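Local structure of mariner Mos1 transposase (Drosophila mauritiana, 4MDB) at residues D159-S170 with F201-R212. The protein catalyses cut-and-paste transposition of the mariner element Mos1, cleaving and joining DNA with divalent metal ions as a homodimer. The protein carries 1 engineered substitution. Numbering follows the deposited sequence.
Sequences DLAPSDYHLFAS and FYWRGIHKLPER. With MG (magnesium ion), chain C; RLT (N-(4-fluorobenzyl)-5-hydroxy-1-methyl-2-(1-methyl-1-{[(5-methyl-1,3,4-oxadiazol-2-yl)carbonyl]amino}ethyl)-6-oxo-1,6-di hydropyrimidine-4-carboxamide), chain B.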
loop_
_atom_site.group_PDB
_atom_site.type_symbol
_atom_site.label_atom_id
_atom_site.label_comp_id
_atom_site.label_asym_id
_atom_site.label_seq_id
_atom_site.Cartn_x
_atom_site.Cartn_y
_atom_site.Cartn_z
ATOM N N ASP A 159 -1.501 -9.603 5.313
ATOM C CA ASP A 159 -2.129 -9.369 6.540
ATOM C C ASP A 159 -1.508 -8.262 7.340
ATOM O O ASP A 159 -2.045 -7.875 8.394
ATOM C CB ASP A 159 -2.158 -10.672 7.394
ATOM C CG ASP A 159 -0.812 -11.276 7.665
ATOM O OD1 ASP A 159 0.165 -11.086 6.923
ATOM O OD2 ASP A 159 -0.798 -12.040 8.665
ATOM N N LEU A 160 -0.336 -7.818 6.899
ATOM C CA LEU A 160 0.431 -6.748 7.574
ATOM C C LEU A 160 0.508 -5.491 6.645
ATOM O O LEU A 160 1.099 -4.471 7.008
ATOM C CB LEU A 160 1.800 -7.162 7.984
ATOM C CG LEU A 160 1.847 -8.375 8.918
ATOM C CD1 LEU A 160 3.317 -8.677 9.164
ATOM C CD2 LEU A 160 1.053 -8.033 10.180
ATOM N N ALA A 161 -0.092 -5.587 5.454
ATOM C CA ALA A 161 -0.115 -4.488 4.468
ATOM C C ALA A 161 -1.496 -3.830 4.464
ATOM O O ALA A 161 -2.500 -4.438 4.071
ATOM C CB ALA A 161 0.180 -5.050 3.094
ATOM N N PRO A 162 -1.605 -2.564 4.895
ATOM C CA PRO A 162 -2.951 -1.944 4.944
ATOM C C PRO A 162 -3.707 -1.960 3.590
ATOM O O PRO A 162 -4.947 -2.078 3.604
ATOM C CB PRO A 162 -2.689 -0.535 5.452
ATOM C CG PRO A 162 -1.431 -0.660 6.293
ATOM C CD PRO A 162 -0.620 -1.705 5.554
ATOM N N SER A 163 -3.023 -1.851 2.469
ATOM C CA SER A 163 -3.694 -1.913 1.185
ATOM C C SER A 163 -4.410 -3.228 1.002
ATOM O O SER A 163 -5.523 -3.226 0.438
ATOM C CB SER A 163 -2.755 -1.684 0.024
ATOM O OG SER A 163 -2.068 -0.406 0.084
ATOM N N ASP A 164 -3.800 -4.312 1.508
ATOM C CA ASP A 164 -4.451 -5.640 1.397
ATOM C C ASP A 164 -5.488 -5.907 2.478
ATOM O O ASP A 164 -6.633 -6.226 2.141
ATOM C CB ASP A 164 -3.346 -6.700 1.365
ATOM C CG ASP A 164 -2.630 -6.689 0.002
ATOM O OD1 ASP A 164 -3.343 -6.589 -1.047
ATOM O OD2 ASP A 164 -1.425 -6.757 -0.071
ATOM N N TYR A 165 -5.150 -5.777 3.741
ATOM C CA TYR A 165 -6.143 -6.147 4.762
ATOM C C TYR A 165 -7.266 -5.170 5.008
ATOM O O TYR A 165 -8.318 -5.566 5.530
ATOM C CB TYR A 165 -5.441 -6.419 6.095
ATOM C CG TYR A 165 -4.824 -5.211 6.838
ATOM C CD1 TYR A 165 -5.612 -4.251 7.448
ATOM C CD2 TYR A 165 -3.448 -5.056 6.943
ATOM C CE1 TYR A 165 -5.075 -3.175 8.105
ATOM C CE2 TYR A 165 -2.897 -4.009 7.629
ATOM C CZ TYR A 165 -3.692 -3.038 8.211
ATOM O OH TYR A 165 -3.222 -1.932 8.926
ATOM N N HIS A 166 -7.101 -3.926 4.559
ATOM C CA HIS A 166 -8.089 -2.900 4.681
ATOM C C HIS A 166 -8.664 -2.421 3.361
ATOM O O HIS A 166 -9.839 -2.599 3.115
ATOM C CB HIS A 166 -7.542 -1.741 5.506
ATOM C CG HIS A 166 -8.568 -0.777 5.935
ATOM N ND1 HIS A 166 -9.438 -1.023 6.962
ATOM C CD2 HIS A 166 -8.898 0.453 5.446
ATOM C CE1 HIS A 166 -10.230 0.019 7.138
ATOM N NE2 HIS A 166 -9.962 0.904 6.199
ATOM N N LEU A 167 -7.868 -1.789 2.521
ATOM C CA LEU A 167 -8.376 -1.078 1.358
ATOM C C LEU A 167 -8.953 -2.030 0.328
ATOM O O LEU A 167 -10.151 -1.900 -0.052
ATOM C CB LEU A 167 -7.268 -0.215 0.739
ATOM C CG LEU A 167 -7.766 0.586 -0.480
ATOM C CD1 LEU A 167 -8.675 1.681 -0.005
ATOM C CD2 LEU A 167 -6.603 1.214 -1.207
ATOM N N PHE A 168 -8.160 -2.977 -0.118
ATOM C CA PHE A 168 -8.583 -3.945 -1.182
ATOM C C PHE A 168 -9.560 -4.975 -0.603
ATOM O O PHE A 168 -10.400 -5.461 -1.340
ATOM C CB PHE A 168 -7.413 -4.649 -1.759
ATOM C CG PHE A 168 -6.486 -3.782 -2.601
ATOM C CD1 PHE A 168 -6.918 -2.553 -3.223
ATOM C CD2 PHE A 168 -5.199 -4.146 -2.749
ATOM C CE1 PHE A 168 -6.044 -1.825 -3.962
ATOM C CE2 PHE A 168 -4.309 -3.401 -3.474
ATOM C CZ PHE A 168 -4.749 -2.213 -4.122
ATOM N N ALA A 169 -9.511 -5.275 0.683
ATOM C CA ALA A 169 -10.492 -6.138 1.383
ATOM C C ALA A 169 -11.897 -5.538 1.219
ATOM O O ALA A 169 -12.819 -6.184 0.707
ATOM C CB ALA A 169 -10.136 -6.276 2.846
ATOM N N SER A 170 -12.032 -4.258 1.514
ATOM C CA SER A 170 -13.319 -3.513 1.344
ATOM C C SER A 170 -13.679 -3.416 -0.125
ATOM O O SER A 170 -14.841 -3.647 -0.504
ATOM C CB SER A 170 -13.166 -2.097 1.871
ATOM O OG SER A 170 -14.414 -1.451 1.900
ATOM N N PHE A 201 -12.442 5.967 7.603
ATOM C CA PHE A 201 -12.150 4.646 7.044
ATOM C C PHE A 201 -10.654 4.518 6.744
ATOM O O PHE A 201 -10.062 3.453 7.003
ATOM C CB PHE A 201 -12.915 4.529 5.731
ATOM C CG PHE A 201 -12.515 3.378 4.873
ATOM C CD1 PHE A 201 -13.062 2.119 5.059
ATOM C CD2 PHE A 201 -11.545 3.536 3.881
ATOM C CE1 PHE A 201 -12.703 1.084 4.207
ATOM C CE2 PHE A 201 -11.187 2.501 3.063
ATOM C CZ PHE A 201 -11.729 1.260 3.266
ATOM N N TYR A 202 -10.058 5.579 6.193
ATOM C CA TYR A 202 -8.623 5.565 5.856
ATOM C C TYR A 202 -7.783 5.560 7.116
ATOM O O TYR A 202 -6.803 4.780 7.256
ATOM C CB TYR A 202 -8.268 6.723 4.931
ATOM C CG TYR A 202 -8.932 6.584 3.598
ATOM C CD1 TYR A 202 -8.475 5.667 2.667
ATOM C CD2 TYR A 202 -10.069 7.334 3.259
ATOM C CE1 TYR A 202 -9.071 5.496 1.435
ATOM C CE2 TYR A 202 -10.644 7.185 2.004
ATOM C CZ TYR A 202 -10.165 6.283 1.088
ATOM O OH TYR A 202 -10.771 6.160 -0.192
ATOM N N TRP A 203 -8.204 6.409 8.079
ATOM C CA TRP A 203 -7.530 6.480 9.361
ATOM C C TRP A 203 -7.524 5.093 10.062
ATOM O O TRP A 203 -6.476 4.642 10.492
ATOM C CB TRP A 203 -8.152 7.556 10.246
ATOM C CG TRP A 203 -7.432 7.874 11.503
ATOM C CD1 TRP A 203 -6.458 8.813 11.657
ATOM C CD2 TRP A 203 -7.550 7.218 12.721
ATOM N NE1 TRP A 203 -5.977 8.804 12.946
ATOM C CE2 TRP A 203 -6.615 7.806 13.619
ATOM C CE3 TRP A 203 -8.343 6.192 13.166
ATOM C CZ2 TRP A 203 -6.501 7.385 14.932
ATOM C CZ3 TRP A 203 -8.205 5.776 14.544
ATOM C CH2 TRP A 203 -7.297 6.329 15.338
ATOM N N ARG A 204 -8.664 4.464 10.133
ATOM C CA ARG A 204 -8.741 3.142 10.772
ATOM C C ARG A 204 -7.803 2.112 10.122
ATOM O O ARG A 204 -7.131 1.318 10.801
ATOM C CB ARG A 204 -10.189 2.654 10.821
ATOM C CG ARG A 204 -11.072 3.390 11.840
ATOM C CD ARG A 204 -12.438 2.674 11.984
ATOM N NE ARG A 204 -13.250 2.906 10.808
ATOM C CZ ARG A 204 -14.143 3.892 10.686
ATOM N NH1 ARG A 204 -14.379 4.732 11.701
ATOM N NH2 ARG A 204 -14.819 4.027 9.537
ATOM N N GLY A 205 -7.751 2.093 8.803
ATOM C CA GLY A 205 -6.944 1.126 8.129
ATOM C C GLY A 205 -5.476 1.210 8.486
ATOM O O GLY A 205 -4.805 0.206 8.701
ATOM N N ILE A 206 -4.979 2.427 8.628
ATOM C CA ILE A 206 -3.591 2.652 8.980
ATOM C C ILE A 206 -3.410 2.364 10.483
ATOM O O ILE A 206 -2.410 1.760 10.910
ATOM C CB ILE A 206 -3.171 4.115 8.699
ATOM C CG1 ILE A 206 -3.192 4.454 7.166
ATOM C CG2 ILE A 206 -1.795 4.485 9.240
ATOM C CD1 ILE A 206 -2.269 3.613 6.301
ATOM N N HIS A 207 -4.328 2.839 11.311
ATOM C CA HIS A 207 -4.146 2.665 12.778
ATOM C C HIS A 207 -4.483 1.253 13.316
ATOM O O HIS A 207 -4.266 0.973 14.507
ATOM C CB HIS A 207 -4.868 3.834 13.492
ATOM C CG HIS A 207 -4.158 5.140 13.292
ATOM N ND1 HIS A 207 -3.336 5.698 14.236
ATOM C CD2 HIS A 207 -4.095 5.972 12.223
ATOM C CE1 HIS A 207 -2.820 6.816 13.787
ATOM N NE2 HIS A 207 -3.263 7.005 12.558
ATOM N N LYS A 208 -4.912 0.342 12.464
ATOM C CA LYS A 208 -4.984 -1.070 12.743
ATOM C C LYS A 208 -3.581 -1.705 12.832
ATOM O O LYS A 208 -3.495 -2.849 13.217
ATOM C CB LYS A 208 -5.797 -1.789 11.627
ATOM C CG LYS A 208 -7.292 -2.062 11.879
ATOM C CD LYS A 208 -7.935 -2.311 10.523
ATOM C CE LYS A 208 -9.364 -2.853 10.524
ATOM N NZ LYS A 208 -9.743 -3.237 9.113
ATOM N N LEU A 209 -2.537 -1.007 12.393
ATOM C CA LEU A 209 -1.193 -1.654 12.244
ATOM C C LEU A 209 -0.683 -2.237 13.580
ATOM O O LEU A 209 -0.276 -3.388 13.649
ATOM C CB LEU A 209 -0.128 -0.770 11.586
ATOM C CG LEU A 209 -0.230 -0.661 10.054
ATOM C CD1 LEU A 209 0.580 0.512 9.500
ATOM C CD2 LEU A 209 0.265 -1.979 9.429
ATOM N N PRO A 210 -0.710 -1.451 14.640
ATOM C CA PRO A 210 -0.110 -1.989 15.843
ATOM C C PRO A 210 -0.780 -3.203 16.432
ATOM O O PRO A 210 -0.059 -4.095 16.927
ATOM C CB PRO A 210 -0.191 -0.816 16.829
ATOM C CG PRO A 210 -0.316 0.390 16.022
ATOM C CD PRO A 210 -1.122 -0.068 14.816
ATOM N N GLU A 211 -2.110 -3.322 16.306
ATOM C CA GLU A 211 -2.844 -4.466 16.790
ATOM C C GLU A 211 -2.441 -5.685 15.915
ATOM O O GLU A 211 -2.240 -6.797 16.452
ATOM C CB GLU A 211 -4.352 -4.199 16.744
ATOM C CG GLU A 211 -5.194 -5.445 16.493
ATOM C CD GLU A 211 -6.687 -5.165 16.517
ATOM O OE1 GLU A 211 -7.361 -5.820 17.361
ATOM O OE2 GLU A 211 -7.183 -4.333 15.697
ATOM N N ARG A 212 -2.275 -5.459 14.616
ATOM C CA ARG A 212 -1.790 -6.494 13.714
ATOM C C ARG A 212 -0.380 -6.942 14.102
ATOM O O ARG A 212 -0.120 -8.136 14.249
ATOM C CB ARG A 212 -1.804 -5.996 12.267
ATOM C CG ARG A 212 -3.167 -5.527 11.786
ATOM C CD ARG A 212 -3.470 -6.047 10.390
ATOM N NE ARG A 212 -4.905 -6.119 10.133
ATOM C CZ ARG A 212 -5.524 -7.188 9.643
ATOM N NH1 ARG A 212 -4.832 -8.283 9.356
ATOM N NH2 ARG A 212 -6.834 -7.164 9.441
HETATM MG MG MG C . -1.726 -6.846 -2.322
HETATM C CAA RLT B . 7.209 -13.154 -1.398
HETATM C CAB RLT B . -2.318 -11.363 -1.719
HETATM C CAC RLT B . -0.208 -13.537 -1.292
HETATM C CAD RLT B . -0.865 -13.435 -3.961
HETATM O OAE RLT B . 2.501 -8.127 -4.257
HETATM O OAF RLT B . 2.578 -12.393 -1.232
HETATM O OAG RLT B . -2.015 -8.906 -1.935
HETATM O OAH RLT B . 0.096 -7.581 -2.892
HETATM F FAI RLT B . 8.716 -11.040 -2.138
HETATM C CAJ RLT B . 6.630 -9.928 -2.514
HETATM C CAK RLT B . 7.536 -11.353 -4.204
HETATM C CAL RLT B . 5.515 -9.668 -3.337
HETATM C CAM RLT B . 6.431 -11.100 -5.029
HETATM C CAN RLT B . 4.225 -10.029 -5.528
HETATM N NAO RLT B . 5.913 -14.164 -3.485
HETATM N NAP RLT B . 4.519 -14.144 -3.755
HETATM N NAQ RLT B . 1.160 -11.167 -3.341
HETATM N NAR RLT B . 3.031 -10.319 -4.724
HETATM N NAS RLT B . 1.554 -13.467 -3.039
HETATM O OAT RLT B . 4.906 -13.073 -1.794
HETATM C CAU RLT B . 2.361 -9.309 -4.093
HETATM C CAV RLT B . 2.610 -13.054 -2.284
HETATM C CAW RLT B . 6.069 -13.512 -2.303
HETATM C CAX RLT B . 7.650 -10.780 -2.947
HETATM C CAY RLT B . 5.411 -10.256 -4.619
HETATM C CAZ RLT B . 0.143 -8.918 -2.970
HETATM C CBA RLT B . 3.972 -13.455 -2.718
HETATM C CBB RLT B . 1.228 -9.782 -3.398
HETATM C CBC RLT B . 0.073 -11.769 -2.792
HETATM C CBD RLT B . -1.000 -9.544 -2.352
HETATM N NBE RLT B . -1.014 -10.949 -2.327
HETATM C CBF RLT B . 0.135 -13.382 -2.772
HETATM O O HOH W 1 -2.742 -6.932 -4.096
#
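Helix 162-170 runs roughly antiparallel to helix 201-207 (150° between their directions, axes 9.2 Å apart), with Tyr165 and His166 facing it and CA atoms nearest at His166 and Gly205. Both helices belong to the RNase H-fold catalytic domain, and the first carries Asp164 of the DDD motif, whose carboxylate grips a magnesium ion through both oxygens; Asp36 binds the same ion and raltegravir chelates it. On the other side of this helix, Gly205 CA sits 3.3 Å from the His166 ring centroid in a CH-pi contact that the missing side chain permits. With CG anti to the backbone N (chi1 -167°), the imidazole reaches over the Phe201 ring, NE2 giving a weak hydrogen bond to Phe201 O while Lys208 NZ donates in the ring plane to ND1 at 3.1 Å. The Arg212 guanidinium stacks on one face of Tyr165, planes 14° apart, a cation-pi contact with CZ 3.9 Å from the centroid; Pro162 CA, from Tyr165's own helix, sits over the rim of the other. Arg212 NH1 also donates to a lone pair of Asp159 O, tilted from the guanidinium plane, tying helix 209-212 to the 3-10 turn leading into helix 162-170; the Asp159 carboxylate forms a salt bridge with Arg12. Beside Leu209 CG, Tyr165 OH donates to Gly205 O at 2.7 Å, nearly along the C=O axis.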